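PDB 6DM4: RavO from Legionella pneumophila subsp. pneumophila, which binds phosphotyrosine peptides through its SH2 domain, the part present here, and probably targets phosphotyrosine signalling proteins of the host cell such as Shc1. Local coordinates for residues I40-S45 / A59-A64. Sequence-based numbering, arbitrary orientation.
Sequences ILRWSS and AASFQA
Arg-42 reaches over Ala-59 to the hydroxyl of Ser-61 on the neighbouring strand. Its CB stands on the same sheet face as both partners. With chi1 at 53°, Arg-42 CG sits between the backbone N and the carbonyl carbon, 3.5 Å from Ala-59 O. The chain then runs extended through Arg-42 CD, which passes Ser-61 OG at 3.9 Å. Arg-42 NE donates a nearly straight hydrogen bond to Ser-61 OG (2.9 Å, 165° at the hydrogen), and the oxygen lies in the guanidinium plane. Over one face of the group is Ala-59 CB, 3.5 Å from Arg-42 CZ. Its place on strand 40-43 and its bond to the peptide are consistent with the FLVR arginine of SH2 domains, which binds the phosphate of phosphotyrosine. Arg-42 NH2, Ser-44 OG and Ser-45 OG all bond the modified side chain of the bound peptide, and Ala-59 packs on it. Ser-70 OG bonds both Arg-42 NH2 and Ser-61 OG, so two serines help fix the guanidinium's rotation. The strands are antiparallel. Ile-40 and Ser-61 exchange two backbone hydrogen bonds, as do Arg-42 and Ala-59. On the other sheet face Leu-41 CD2 touches Ala-60 CB at 3.7 Å, with Ile-109 against both.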
# COMPACT_ATOMS: atom_id res chain seq x y z
N ILE A 40 13.86 -3.43 6.45
CA ILE A 40 12.74 -3.59 5.54
C ILE A 40 11.44 -3.52 6.32
O ILE A 40 11.39 -3.74 7.53
CB ILE A 40 12.80 -4.90 4.74
CG1 ILE A 40 12.74 -6.12 5.68
CG2 ILE A 40 14.04 -4.91 3.88
CD1 ILE A 40 12.66 -7.47 4.96
N LEU A 41 10.38 -3.22 5.59
CA LEU A 41 9.01 -3.39 6.06
C LEU A 41 8.36 -4.49 5.24
O LEU A 41 8.72 -4.73 4.08
CB LEU A 41 8.22 -2.09 5.92
CG LEU A 41 8.76 -0.92 6.75
CD1 LEU A 41 8.05 0.36 6.41
CD2 LEU A 41 8.61 -1.23 8.22
N ARG A 42 7.40 -5.19 5.86
CA ARG A 42 6.83 -6.35 5.20
C ARG A 42 5.46 -6.62 5.78
O ARG A 42 5.10 -6.12 6.86
CB ARG A 42 7.72 -7.59 5.37
CG ARG A 42 8.08 -7.89 6.81
CD ARG A 42 9.00 -9.08 6.93
NE ARG A 42 9.40 -9.34 8.31
CZ ARG A 42 8.64 -9.95 9.20
NH1 ARG A 42 7.42 -10.36 8.86
NH2 ARG A 42 9.08 -10.16 10.44
N TRP A 43 4.69 -7.43 5.06
CA TRP A 43 3.37 -7.84 5.53
C TRP A 43 3.53 -8.81 6.70
O TRP A 43 4.14 -9.87 6.55
CB TRP A 43 2.60 -8.46 4.37
CG TRP A 43 1.14 -8.74 4.60
CD1 TRP A 43 0.59 -9.96 4.87
CD2 TRP A 43 0.05 -7.81 4.54
NE1 TRP A 43 -0.77 -9.84 4.99
CE2 TRP A 43 -1.13 -8.53 4.80
CE3 TRP A 43 -0.04 -6.43 4.30
CZ2 TRP A 43 -2.38 -7.92 4.82
CZ3 TRP A 43 -1.29 -5.83 4.32
CH2 TRP A 43 -2.44 -6.58 4.59
N SER A 44 2.99 -8.44 7.85
CA SER A 44 3.20 -9.19 9.09
C SER A 44 2.40 -10.49 9.11
O SER A 44 1.30 -10.58 8.55
CB SER A 44 2.81 -8.33 10.30
OG SER A 44 2.67 -9.12 11.47
N SER A 45 2.96 -11.49 9.80
CA SER A 45 2.28 -12.76 9.98
C SER A 45 0.97 -12.63 10.75
O SER A 45 0.10 -13.49 10.62
CB SER A 45 3.20 -13.75 10.71
OG SER A 45 3.26 -13.45 12.09
N ALA A 59 5.30 -5.52 9.76
CA ALA A 59 6.51 -5.81 10.51
C ALA A 59 7.70 -5.11 9.88
O ALA A 59 7.78 -4.94 8.66
CB ALA A 59 6.78 -7.32 10.57
N ALA A 60 8.62 -4.69 10.73
CA ALA A 60 9.95 -4.27 10.30
C ALA A 60 10.95 -5.37 10.62
O ALA A 60 10.77 -6.13 11.58
CB ALA A 60 10.37 -2.98 11.00
N SER A 61 12.00 -5.47 9.81
CA SER A 61 13.08 -6.41 10.06
C SER A 61 14.40 -5.72 9.78
O SER A 61 14.50 -4.89 8.86
CB SER A 61 12.96 -7.67 9.19
OG SER A 61 11.84 -8.45 9.59
N PHE A 62 15.42 -6.04 10.57
CA PHE A 62 16.77 -5.55 10.32
C PHE A 62 17.75 -6.58 10.84
O PHE A 62 17.38 -7.54 11.52
CB PHE A 62 17.01 -4.18 10.96
CG PHE A 62 16.73 -4.13 12.44
CD1 PHE A 62 17.70 -4.49 13.36
CD2 PHE A 62 15.49 -3.72 12.91
CE1 PHE A 62 17.45 -4.45 14.72
CE2 PHE A 62 15.23 -3.68 14.27
CZ PHE A 62 16.21 -4.04 15.17
N GLN A 63 19.02 -6.38 10.51
CA GLN A 63 20.07 -7.33 10.86
C GLN A 63 21.13 -6.64 11.71
O GLN A 63 21.57 -5.53 11.38
CB GLN A 63 20.71 -7.93 9.60
CG GLN A 63 21.71 -9.04 9.90
CD GLN A 63 22.18 -9.73 8.64
OE1 GLN A 63 22.20 -10.96 8.56
NE2 GLN A 63 22.58 -8.95 7.64
N ALA A 64 21.52 -7.30 12.79
CA ALA A 64 22.70 -6.95 13.58
C ALA A 64 23.64 -8.15 13.59
O ALA A 64 23.39 -9.17 12.94
CB ALA A 64 22.30 -6.54 15.00